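Attaching and effacing protein, pathogenesis factor (Escherichia coli, PDB 4E9L) acts as the bacterial adhesin FdeC of the intimin/invasin family, probably attaching the cell to host surfaces through a run of immunoglobulin-like domains that includes this chain. Local coordinates at residues Ile96-Asp101 with Ala183-Val188; Glu315-Met320 with Asn359-Ser364; Ser227-Ser232 with Gly254-Thr259; Pro122-Asn127 with Trp146-Asp151. All coordinates share one frame; numbering follows the deposited sequence.

From the N terminus, 96-101 opens contact 1, whose loop closes only at 183-188, after 81 intervening residues. Contact 4 (122-127 with 146-151) is nested inside that loop. The two touch where Ile96 CD1 packs 4.0 Å from Trp146 CH2, and all four segments lie in one domain: contact 1 links the edges of its two sheets, contact 4 joins a loop to a hairpin. Contacts 3 and 2 then follow in series, each in a further domain, so none cross. Contact 3 fastens a connection to a central strand through Tyr256, and contact 2 zips two central strands together. The centres of contacts 4 and 2 lie about 90 Å apart along the elongated chain.

Contact 1: Ile96-Asp101 with Ala183-Val188; sequences ITLNPD and AKVTVV
Asp101 OD1 accepts a hydrogen bond from a water 2.7 Å away, and that water is hydrogen-bonded in turn to Thr186 OG1 at 3.1 Å. The same carboxylate oxygen has a further hydrogen bond to a residue just outside one of the segments, and it rests 3.5 Å from Val185 CB. With CG anti to the backbone N (chi1 178°), the carboxylate of Asp101 lies alongside Val185, the two side chains running past each other in opposite senses.

The rest of the contact is mostly apolar. Val185 CG1 meets Leu98 CB at 3.7 Å, while Ala183 CB lies 3.7 Å from Leu98 CG and closer still, 3.4 Å, to the backbone carbonyl oxygen Ile96 O. Ile96 CG2 adds a looser touch to the same methyl at 3.9 Å. These strands belong to different sheets of an immunoglobulin-like sandwich: their segment axes approach to 6.2 Å and run within 21° of parallel, yet each is laddered elsewhere, Thr97 to Ile112 and Ala183 to Val169. Apolar side chains thus join the sheet edges on the buried side, and a water bridge links them at the exposed end.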
loop_
_atom_site.group_PDB
_atom_site.type_symbol
_atom_site.label_atom_id
_atom_site.label_comp_id
_atom_site.label_asym_id
_atom_site.label_seq_id
_atom_site.Cartn_x
_atom_site.Cartn_y
_atom_site.Cartn_z
ATOM N N ILE A 96 -18.815 34.749 15.518
ATOM C CA ILE A 96 -17.362 34.681 15.429
ATOM C C ILE A 96 -16.946 34.081 14.083
ATOM O O ILE A 96 -17.527 33.078 13.637
ATOM C CB ILE A 96 -16.711 33.974 16.659
ATOM C CG1 ILE A 96 -15.155 33.945 16.519
ATOM C CG2 ILE A 96 -17.319 32.558 16.903
ATOM C CD1 ILE A 96 -14.364 33.699 17.736
ATOM N N THR A 97 -15.899 34.672 13.494
ATOM C CA THR A 97 -15.283 34.233 12.241
ATOM C C THR A 97 -13.790 34.003 12.456
ATOM O O THR A 97 -13.143 34.758 13.188
ATOM C CB THR A 97 -15.580 35.308 11.143
ATOM O OG1 THR A 97 -16.976 35.242 10.827
ATOM C CG2 THR A 97 -14.787 35.112 9.849
ATOM N N LEU A 98 -13.242 32.983 11.778
ATOM C CA LEU A 98 -11.802 32.713 11.715
ATOM C C LEU A 98 -11.334 32.967 10.303
ATOM O O LEU A 98 -11.952 32.478 9.353
ATOM C CB LEU A 98 -11.442 31.273 12.129
ATOM C CG LEU A 98 -11.653 30.946 13.591
ATOM C CD1 LEU A 98 -11.665 29.419 13.783
ATOM C CD2 LEU A 98 -10.564 31.613 14.471
ATOM N N ASN A 99 -10.244 33.719 10.158
ATOM C CA ASN A 99 -9.698 34.051 8.838
ATOM C C ASN A 99 -8.193 33.815 8.722
ATOM O O ASN A 99 -7.450 34.339 9.550
ATOM C CB ASN A 99 -10.053 35.494 8.471
ATOM C CG ASN A 99 -9.865 35.781 7.010
ATOM O OD1 ASN A 99 -10.321 35.030 6.149
ATOM N ND2 ASN A 99 -9.108 36.826 6.702
ATOM N N PRO A 100 -7.711 33.072 7.684
ATOM C CA PRO A 100 -8.499 32.389 6.629
ATOM C C PRO A 100 -8.929 30.997 7.078
ATOM O O PRO A 100 -8.454 30.492 8.100
ATOM C CB PRO A 100 -7.467 32.247 5.493
ATOM C CG PRO A 100 -6.157 31.972 6.257
ATOM C CD PRO A 100 -6.252 32.834 7.516
ATOM N N ASP A 101 -9.730 30.334 6.252
ATOM C CA ASP A 101 -10.024 28.932 6.459
ATOM C C ASP A 101 -8.782 28.213 5.870
ATOM O O ASP A 101 -8.016 28.818 5.107
ATOM C CB ASP A 101 -11.337 28.528 5.778
ATOM C CG ASP A 101 -11.692 27.051 5.918
ATOM O OD1 ASP A 101 -11.163 26.390 6.857
ATOM O OD2 ASP A 101 -12.464 26.546 5.071
ATOM N N ALA A 183 -16.680 29.251 15.785
ATOM C CA ALA A 183 -16.161 29.324 14.417
ATOM C C ALA A 183 -15.322 28.066 14.247
ATOM O O ALA A 183 -14.653 27.638 15.200
ATOM C CB ALA A 183 -15.284 30.559 14.240
ATOM N N LYS A 184 -15.383 27.443 13.074
ATOM C CA LYS A 184 -14.630 26.206 12.857
ATOM C C LYS A 184 -13.829 26.244 11.564
ATOM O O LYS A 184 -14.369 26.599 10.514
ATOM C CB LYS A 184 -15.570 24.972 12.857
ATOM C CG LYS A 184 -16.349 24.767 14.167
ATOM C CD LYS A 184 -17.324 23.596 14.108
ATOM C CE LYS A 184 -18.020 23.400 15.433
ATOM N NZ LYS A 184 -18.204 21.960 15.754
ATOM N N VAL A 185 -12.534 25.904 11.650
ATOM C CA VAL A 185 -11.643 25.776 10.487
ATOM C C VAL A 185 -10.902 24.456 10.566
ATOM O O VAL A 185 -10.796 23.853 11.645
ATOM C CB VAL A 185 -10.649 26.956 10.255
ATOM C CG1 VAL A 185 -11.374 28.259 9.923
ATOM C CG2 VAL A 185 -9.673 27.138 11.417
ATOM N N THR A 186 -10.351 24.036 9.421
ATOM C CA THR A 186 -9.481 22.882 9.321
ATOM C C THR A 186 -8.089 23.474 9.221
ATOM O O THR A 186 -7.819 24.279 8.325
ATOM C CB THR A 186 -9.792 22.041 8.068
ATOM O OG1 THR A 186 -11.151 21.627 8.127
ATOM C CG2 THR A 186 -8.865 20.821 7.939
ATOM N N VAL A 187 -7.227 23.120 10.171
ATOM C CA VAL A 187 -5.836 23.560 10.142
ATOM C C VAL A 187 -5.137 22.444 9.338
ATOM O O VAL A 187 -5.220 21.276 9.714
ATOM C CB VAL A 187 -5.235 23.769 11.552
ATOM C CG1 VAL A 187 -3.770 24.188 11.458
ATOM C CG2 VAL A 187 -6.047 24.793 12.348
ATOM N N VAL A 188 -4.555 22.798 8.188
ATOM C CA VAL A 188 -3.960 21.822 7.271
ATOM C C VAL A 188 -2.503 21.510 7.590
ATOM O O VAL A 188 -1.786 22.338 8.151
ATOM C CB VAL A 188 -4.171 22.159 5.759
ATOM C CG1 VAL A 188 -5.655 22.248 5.420
ATOM C CG2 VAL A 188 -3.415 23.416 5.325
HETATM O O HOH W 1 -12.611 24.108 7.099
#

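Contact 2: Glu315-Met320 with Asn359-Ser364; sequences ELTFTM and NGVYVS
Phe318 and Tyr362 exchange two backbone hydrogen bonds, Phe318 N to Tyr362 O and Tyr362 N to Phe318 O, both 2.7 Å long and nearly straight (172° and 177°). Leu316 and Ser364 form the next hydrogen-bonded pair, where Leu316 N reaches Ser364 O at 2.7 Å but the return bond, from Ser364 N, is tilted out of the plane of the Leu316 carbonyl. At the other end Met320 N donates to Gly360 O at 2.9 Å.

The side chains of these pairs make the buried face, packed from beyond the segments as well. Met320, its chain bent at chi3, brings CE to 3.5 Å from Tyr362 CE1. Phe318 CD2 lies 4.0 Å from Tyr362 CD1, the two side chains crossing obliquely. Tyr362 OH is held from outside the segments, donating to Val328 O and accepting from Leu331 N, while Phe318 packs on Trp354 and Val381.

Strands 313-319 and 361-367 are the two central strands of a four-stranded antiparallel sheet, flanked by strands 300-303 and 350-358, in an immunoglobulin-like domain. The N-to-C directions of their segments are 159° apart, close to antiparallel.

The opposite face, carrying Thr317, Thr319, Val361 and Val363, is partly open to solvent. Its directly paired side chains touch loosely, Thr317 OG1 to Val363 CG2 at 4.1 Å and Thr319 OG1 to Val361 CG2 at 3.9 Å, whereas the diagonal neighbour is nearer, Thr317 CG2 standing 3.6 Å from Val361 CG1. At the margin Glu315, extended beyond CG, lays its aliphatic part and one carboxylate oxygen, OE2, closely against Val363 CG1.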
loop_
_atom_site.group_PDB
_atom_site.type_symbol
_atom_site.label_atom_id
_atom_site.label_comp_id
_atom_site.label_asym_id
_atom_site.label_seq_id
_atom_site.Cartn_x
_atom_site.Cartn_y
_atom_site.Cartn_z
ATOM N N GLU A 315 17.173 -41.681 -14.842
ATOM C CA GLU A 315 17.217 -40.308 -14.359
ATOM C C GLU A 315 16.159 -39.487 -15.112
ATOM O O GLU A 315 16.090 -39.562 -16.336
ATOM C CB GLU A 315 18.616 -39.724 -14.636
ATOM C CG GLU A 315 18.818 -38.352 -14.048
ATOM C CD GLU A 315 20.089 -37.663 -14.505
ATOM O OE1 GLU A 315 20.174 -37.280 -15.698
ATOM O OE2 GLU A 315 20.992 -37.477 -13.657
ATOM N N LEU A 316 15.357 -38.698 -14.382
ATOM C CA LEU A 316 14.336 -37.818 -14.951
ATOM C C LEU A 316 14.895 -36.410 -14.897
ATOM O O LEU A 316 15.478 -36.034 -13.875
ATOM C CB LEU A 316 13.016 -37.870 -14.114
ATOM C CG LEU A 316 12.316 -39.225 -14.033
ATOM C CD1 LEU A 316 10.993 -39.105 -13.257
ATOM C CD2 LEU A 316 12.119 -39.847 -15.432
ATOM N N THR A 317 14.727 -35.634 -15.982
ATOM C CA THR A 317 15.145 -34.224 -16.037
ATOM C C THR A 317 13.919 -33.392 -16.346
ATOM O O THR A 317 13.333 -33.513 -17.428
ATOM C CB THR A 317 16.317 -33.971 -17.012
ATOM O OG1 THR A 317 17.432 -34.766 -16.620
ATOM C CG2 THR A 317 16.768 -32.493 -17.007
ATOM N N PHE A 318 13.510 -32.578 -15.366
ATOM C CA PHE A 318 12.329 -31.743 -15.454
ATOM C C PHE A 318 12.729 -30.274 -15.553
ATOM O O PHE A 318 13.388 -29.766 -14.650
ATOM C CB PHE A 318 11.378 -32.033 -14.278
ATOM C CG PHE A 318 10.185 -31.112 -14.193
ATOM C CD1 PHE A 318 9.268 -31.030 -15.241
ATOM C CD2 PHE A 318 10.004 -30.285 -13.090
ATOM C CE1 PHE A 318 8.182 -30.154 -15.176
ATOM C CE2 PHE A 318 8.919 -29.394 -13.033
ATOM C CZ PHE A 318 8.024 -29.328 -14.085
ATOM N N THR A 319 12.383 -29.616 -16.698
ATOM C CA THR A 319 12.717 -28.204 -16.951
ATOM C C THR A 319 11.436 -27.429 -16.800
ATOM O O THR A 319 10.474 -27.680 -17.518
ATOM C CB THR A 319 13.353 -28.021 -18.337
ATOM O OG1 THR A 319 14.580 -28.739 -18.348
ATOM C CG2 THR A 319 13.619 -26.540 -18.681
ATOM N N MET A 320 11.415 -26.517 -15.852
ATOM C CA MET A 320 10.207 -25.779 -15.570
ATOM C C MET A 320 10.315 -24.305 -15.967
ATOM O O MET A 320 11.238 -23.603 -15.547
ATOM C CB MET A 320 9.851 -25.971 -14.091
ATOM C CG MET A 320 8.694 -25.157 -13.632
ATOM S SD MET A 320 7.884 -25.821 -12.167
ATOM C CE MET A 320 9.172 -25.796 -10.976
ATOM N N ASN A 359 19.289 -23.913 -13.287
ATOM C CA ASN A 359 18.279 -22.863 -13.130
ATOM C C ASN A 359 16.925 -23.331 -13.744
ATOM O O ASN A 359 16.790 -23.445 -14.971
ATOM C CB ASN A 359 18.778 -21.590 -13.813
ATOM C CG ASN A 359 18.036 -20.348 -13.390
ATOM O OD1 ASN A 359 16.979 -20.399 -12.764
ATOM N ND2 ASN A 359 18.569 -19.211 -13.743
ATOM N N GLY A 360 15.992 -23.691 -12.870
ATOM C CA GLY A 360 14.698 -24.269 -13.250
ATOM C C GLY A 360 14.791 -25.708 -13.750
ATOM O O GLY A 360 13.872 -26.190 -14.414
ATOM N N VAL A 361 15.891 -26.413 -13.445
ATOM C CA VAL A 361 16.089 -27.799 -13.906
ATOM C C VAL A 361 16.131 -28.718 -12.702
ATOM O O VAL A 361 17.015 -28.572 -11.859
ATOM C CB VAL A 361 17.342 -27.968 -14.799
ATOM C CG1 VAL A 361 17.553 -29.456 -15.176
ATOM C CG2 VAL A 361 17.248 -27.085 -16.049
ATOM N N TYR A 362 15.160 -29.644 -12.610
ATOM C CA TYR A 362 15.034 -30.553 -11.468
ATOM C C TYR A 362 15.300 -31.984 -11.906
ATOM O O TYR A 362 14.790 -32.432 -12.943
ATOM C CB TYR A 362 13.663 -30.390 -10.774
ATOM C CG TYR A 362 13.346 -28.945 -10.390
ATOM C CD1 TYR A 362 12.856 -28.038 -11.333
ATOM C CD2 TYR A 362 13.500 -28.501 -9.078
ATOM C CE1 TYR A 362 12.583 -26.706 -10.986
ATOM C CE2 TYR A 362 13.222 -27.180 -8.719
ATOM C CZ TYR A 362 12.761 -26.284 -9.678
ATOM O OH TYR A 362 12.481 -24.981 -9.307
ATOM N N VAL A 363 16.123 -32.698 -11.124
ATOM C CA VAL A 363 16.504 -34.077 -11.457
ATOM C C VAL A 363 15.997 -35.028 -10.363
ATOM O O VAL A 363 16.063 -34.695 -9.175
ATOM C CB VAL A 363 18.056 -34.170 -11.701
ATOM C CG1 VAL A 363 18.518 -35.608 -11.911
ATOM C CG2 VAL A 363 18.483 -33.295 -12.886
ATOM N N SER A 364 15.457 -36.184 -10.771
ATOM C CA SER A 364 14.991 -37.241 -9.860
ATOM C C SER A 364 15.339 -38.609 -10.440
ATOM O O SER A 364 15.383 -38.782 -11.657
ATOM C CB SER A 364 13.477 -37.161 -9.657
ATOM O OG SER A 364 12.998 -38.201 -8.816
#

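Contact 3: Ser227-Ser232 with Gly254-Thr259; sequences SGLSLS and GSYVAT
Tyr256 and Leu229 meet in an immunoglobulin-like domain, where the tyrosine projects from a central strand, 255-261, of one sheet toward the connection that leads into strand 231-236 of the other. Leu229 N donates to Tyr256 OH over 3.0 Å, with an N-H...O angle of 166°. The hydroxyl also donates to Ile226 O, so its oxygen is gripped twice by the backbone of the same connection. Gly228 N lies near the ring plane, 3.3 Å from Tyr256 OH, but at a poor angle for bonding, and its proton is instead used by Glu250 OE1.

Packing completes the first shell. The first torsion of Tyr256 sets CG anti to the carbonyl carbon (chi1 -56°), which carries the ring toward Leu229 and Leu231. Leu229 CB comes within 3.7 Å of Tyr256 CZ, the two side chains crossing at about a right angle. Leu231 approaches over one ring face in a CH-pi contact: its CD1 is 4.0 Å from the ring centroid and 28° off the normal.

In the next shell, Trp248 packs on both Tyr256 and Leu231, Ala218 on both Tyr256 and Leu229, and Leu216, laddered to the Tyr256 backbone, touches Leu231 as well. The Leu231 methyl sits off-centre over the ring, toward its root, with CD1 3.6 Å from Tyr256 CG.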
loop_
_atom_site.group_PDB
_atom_site.type_symbol
_atom_site.label_atom_id
_atom_site.label_comp_id
_atom_site.label_asym_id
_atom_site.label_seq_id
_atom_site.Cartn_x
_atom_site.Cartn_y
_atom_site.Cartn_z
ATOM N N SER A 227 -3.992 14.612 3.541
ATOM C CA SER A 227 -5.163 14.150 2.781
ATOM C C SER A 227 -5.337 14.840 1.436
ATOM O O SER A 227 -4.753 15.892 1.200
ATOM C CB SER A 227 -6.436 14.299 3.612
ATOM O OG SER A 227 -6.465 13.347 4.665
ATOM N N GLY A 228 -6.124 14.207 0.566
ATOM C CA GLY A 228 -6.513 14.702 -0.746
ATOM C C GLY A 228 -5.417 14.841 -1.771
ATOM O O GLY A 228 -5.593 15.593 -2.727
ATOM N N LEU A 229 -4.284 14.124 -1.608
ATOM C CA LEU A 229 -3.190 14.211 -2.579
ATOM C C LEU A 229 -3.512 13.555 -3.913
ATOM O O LEU A 229 -4.191 12.533 -3.937
ATOM C CB LEU A 229 -1.899 13.590 -2.019
ATOM C CG LEU A 229 -1.237 14.344 -0.853
ATOM C CD1 LEU A 229 -0.075 13.576 -0.316
ATOM C CD2 LEU A 229 -0.762 15.724 -1.261
ATOM N N SER A 230 -2.981 14.125 -5.012
ATOM C CA SER A 230 -3.067 13.547 -6.354
ATOM C C SER A 230 -1.685 12.968 -6.620
ATOM O O SER A 230 -0.682 13.688 -6.553
ATOM C CB SER A 230 -3.443 14.603 -7.391
ATOM O OG SER A 230 -4.837 14.838 -7.280
ATOM N N LEU A 231 -1.622 11.649 -6.800
ATOM C CA LEU A 231 -0.353 10.946 -6.926
ATOM C C LEU A 231 -0.165 10.210 -8.221
ATOM O O LEU A 231 -1.124 9.892 -8.928
ATOM C CB LEU A 231 -0.249 9.884 -5.792
ATOM C CG LEU A 231 -0.453 10.324 -4.334
ATOM C CD1 LEU A 231 -0.745 9.131 -3.464
ATOM C CD2 LEU A 231 0.789 11.080 -3.785
ATOM N N SER A 232 1.107 9.903 -8.487
ATOM C CA SER A 232 1.553 9.067 -9.592
ATOM C C SER A 232 2.683 8.186 -9.048
ATOM O O SER A 232 2.853 8.093 -7.821
ATOM C CB SER A 232 2.027 9.914 -10.770
ATOM O OG SER A 232 2.274 9.049 -11.866
ATOM N N GLY A 254 -4.223 10.100 5.622
ATOM C CA GLY A 254 -3.049 10.207 4.756
ATOM C C GLY A 254 -2.478 8.902 4.237
ATOM O O GLY A 254 -1.297 8.832 3.894
ATOM N N SER A 255 -3.312 7.862 4.176
ATOM C CA SER A 255 -2.933 6.551 3.665
ATOM C C SER A 255 -3.479 6.432 2.242
ATOM O O SER A 255 -4.629 6.785 2.001
ATOM C CB SER A 255 -3.518 5.457 4.557
ATOM O OG SER A 255 -3.174 4.184 4.041
ATOM N N TYR A 256 -2.665 5.953 1.293
ATOM C CA TYR A 256 -3.105 5.793 -0.113
ATOM C C TYR A 256 -2.640 4.442 -0.589
ATOM O O TYR A 256 -1.537 4.023 -0.244
ATOM C CB TYR A 256 -2.491 6.871 -1.038
ATOM C CG TYR A 256 -2.776 8.284 -0.597
ATOM C CD1 TYR A 256 -3.747 9.048 -1.232
ATOM C CD2 TYR A 256 -2.054 8.871 0.444
ATOM C CE1 TYR A 256 -3.998 10.362 -0.843
ATOM C CE2 TYR A 256 -2.304 10.181 0.849
ATOM C CZ TYR A 256 -3.281 10.921 0.202
ATOM O OH TYR A 256 -3.553 12.198 0.596
ATOM N N VAL A 257 -3.455 3.757 -1.387
ATOM C CA VAL A 257 -3.032 2.442 -1.897
ATOM C C VAL A 257 -3.129 2.373 -3.411
ATOM O O VAL A 257 -3.974 3.044 -4.006
ATOM C CB VAL A 257 -3.771 1.243 -1.233
ATOM C CG1 VAL A 257 -3.535 1.208 0.291
ATOM C CG2 VAL A 257 -5.275 1.256 -1.570
ATOM N N ALA A 258 -2.299 1.523 -4.038
ATOM C CA ALA A 258 -2.357 1.317 -5.493
ATOM C C ALA A 258 -1.954 -0.102 -5.775
ATOM O O ALA A 258 -1.315 -0.747 -4.934
ATOM C CB ALA A 258 -1.414 2.293 -6.220
ATOM N N THR A 259 -2.320 -0.593 -6.961
ATOM C CA THR A 259 -1.933 -1.915 -7.449
ATOM C C THR A 259 -0.724 -1.807 -8.363
ATOM O O THR A 259 -0.753 -1.093 -9.365
ATOM C CB THR A 259 -3.088 -2.618 -8.167
ATOM O OG1 THR A 259 -4.208 -2.648 -7.289
ATOM C CG2 THR A 259 -2.711 -4.061 -8.599
#

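Contact 4: Pro122-Asn127 with Trp146-Asp151; sequences PVTGLN and WTDNGD
An Asx turn at Asp148 anchors this contact, with one carboxylate oxygen turned inward on its own segment and the other reaching across to Gly125. Within the turn, Gly150 N donates to Asp148 OD1 at 3.0 Å, approaching from above the carboxylate plane. Across the contact, Gly125 N donates to Asp148 OD2 at 2.9 Å with an N-H...O angle of 160°, meeting the oxygen on its syn side but 33° out of the carboxylate plane. Two backbone amides on different segments therefore hold the carboxylate, one at each oxygen, which limits its rotation.

In the immunoglobulin-like domain, 146-151 forms the end of strand 142-148 and the start of the hairpin turn to strand 153-159, whereas 122-127 belongs to the loop that follows strand 108-114. Asp148 also packs on Trp154, whose NE1 donates to Val123 O, so the same tryptophan touches both sides of the junction.

Thr124 fills the angle between carboxylate and turn. Its chi1 of 63° leaves CG2 anti to the carbonyl carbon, and this methyl lies 3.6 Å from Gly150 C, against the turn backbone, while Thr124 CB stands 3.7 Å from Asp148 OD2. Further along the exposed surface, Pro122 CB rests 3.5 Å from Asp151 O. Asp151 CB points away from 122-127, and Asp151 OD1 is hydrogen-bonded to Thr153 OG1.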
loop_
_atom_site.group_PDB
_atom_site.type_symbol
_atom_site.label_atom_id
_atom_site.label_comp_id
_atom_site.label_asym_id
_atom_site.label_seq_id
_atom_site.Cartn_x
_atom_site.Cartn_y
_atom_site.Cartn_z
ATOM N N PRO A 122 -23.818 47.392 18.102
ATOM C CA PRO A 122 -22.485 46.906 18.505
ATOM C C PRO A 122 -22.245 47.037 20.032
ATOM O O PRO A 122 -22.747 47.964 20.665
ATOM C CB PRO A 122 -21.536 47.818 17.730
ATOM C CG PRO A 122 -22.326 49.042 17.439
ATOM C CD PRO A 122 -23.711 48.541 17.177
ATOM N N VAL A 123 -21.497 46.094 20.610
ATOM C CA VAL A 123 -21.156 46.082 22.042
ATOM C C VAL A 123 -19.638 46.278 22.194
ATOM O O VAL A 123 -18.858 45.474 21.672
ATOM C CB VAL A 123 -21.675 44.820 22.803
ATOM C CG1 VAL A 123 -21.134 44.795 24.231
ATOM C CG2 VAL A 123 -23.206 44.779 22.846
ATOM N N THR A 124 -19.229 47.397 22.839
ATOM C CA THR A 124 -17.814 47.727 23.078
ATOM C C THR A 124 -17.594 47.894 24.593
ATOM O O THR A 124 -18.566 47.993 25.354
ATOM C CB THR A 124 -17.415 49.051 22.351
ATOM O OG1 THR A 124 -18.177 50.130 22.901
ATOM C CG2 THR A 124 -17.636 48.997 20.846
ATOM N N GLY A 125 -16.327 47.945 25.006
ATOM C CA GLY A 125 -15.950 48.181 26.398
ATOM C C GLY A 125 -16.129 47.027 27.366
ATOM O O GLY A 125 -16.091 47.237 28.586
ATOM N N LEU A 126 -16.302 45.795 26.832
ATOM C CA LEU A 126 -16.420 44.572 27.630
ATOM C C LEU A 126 -15.019 44.154 28.129
ATOM O O LEU A 126 -13.998 44.646 27.633
ATOM C CB LEU A 126 -16.942 43.416 26.730
ATOM C CG LEU A 126 -18.355 43.484 26.171
ATOM C CD1 LEU A 126 -18.561 42.373 25.193
ATOM C CD2 LEU A 126 -19.416 43.392 27.269
ATOM N N ASN A 127 -14.980 43.193 29.060
ATOM C CA ASN A 127 -13.740 42.590 29.548
ATOM C C ASN A 127 -13.840 41.086 29.219
ATOM O O ASN A 127 -14.258 40.285 30.059
ATOM C CB ASN A 127 -13.528 42.835 31.041
ATOM C CG ASN A 127 -12.250 42.211 31.539
ATOM O OD1 ASN A 127 -11.227 42.189 30.841
ATOM N ND2 ASN A 127 -12.320 41.600 32.702
ATOM N N TRP A 146 -7.867 40.059 23.193
ATOM C CA TRP A 146 -8.845 40.602 22.250
ATOM C C TRP A 146 -8.636 42.110 22.116
ATOM O O TRP A 146 -8.531 42.793 23.139
ATOM C CB TRP A 146 -10.260 40.369 22.768
ATOM C CG TRP A 146 -10.776 38.962 22.694
ATOM C CD1 TRP A 146 -10.990 38.115 23.742
ATOM C CD2 TRP A 146 -11.262 38.286 21.527
ATOM N NE1 TRP A 146 -11.591 36.959 23.302
ATOM C CE2 TRP A 146 -11.740 37.023 21.943
ATOM C CE3 TRP A 146 -11.310 38.611 20.158
ATOM C CZ2 TRP A 146 -12.248 36.080 21.042
ATOM C CZ3 TRP A 146 -11.821 37.678 19.269
ATOM C CH2 TRP A 146 -12.282 36.430 19.711
ATOM N N THR A 147 -8.585 42.635 20.873
ATOM C CA THR A 147 -8.489 44.087 20.649
ATOM C C THR A 147 -9.903 44.588 20.387
ATOM O O THR A 147 -10.554 44.104 19.462
ATOM C CB THR A 147 -7.535 44.419 19.490
ATOM O OG1 THR A 147 -6.213 44.135 19.903
ATOM C CG2 THR A 147 -7.642 45.884 19.015
ATOM N N ASP A 148 -10.369 45.559 21.186
ATOM C CA ASP A 148 -11.672 46.192 21.007
ATOM C C ASP A 148 -11.496 47.210 19.854
ATOM O O ASP A 148 -10.813 48.220 20.035
ATOM C CB ASP A 148 -12.105 46.911 22.310
ATOM C CG ASP A 148 -13.478 47.607 22.264
ATOM O OD1 ASP A 148 -14.075 47.674 21.180
ATOM O OD2 ASP A 148 -13.930 48.107 23.312
ATOM N N ASN A 149 -12.096 46.946 18.678
ATOM C CA ASN A 149 -11.960 47.857 17.531
ATOM C C ASN A 149 -12.874 49.067 17.582
ATOM O O ASN A 149 -12.779 49.922 16.702
ATOM C CB ASN A 149 -12.102 47.131 16.198
ATOM C CG ASN A 149 -11.083 46.057 15.984
ATOM O OD1 ASN A 149 -11.420 44.900 15.713
ATOM N ND2 ASN A 149 -9.821 46.403 16.120
ATOM N N GLY A 150 -13.740 49.130 18.595
ATOM C CA GLY A 150 -14.673 50.230 18.799
ATOM C C GLY A 150 -15.894 50.220 17.899
ATOM O O GLY A 150 -16.690 51.156 17.942
ATOM N N ASP A 151 -16.097 49.145 17.122
ATOM C CA ASP A 151 -17.222 49.045 16.188
ATOM C C ASP A 151 -18.083 47.781 16.421
ATOM O O ASP A 151 -18.872 47.390 15.551
ATOM C CB ASP A 151 -16.669 49.096 14.751
ATOM C CG ASP A 151 -15.715 47.972 14.380
ATOM O OD1 ASP A 151 -15.303 47.205 15.292
ATOM O OD2 ASP A 151 -15.373 47.856 13.182
#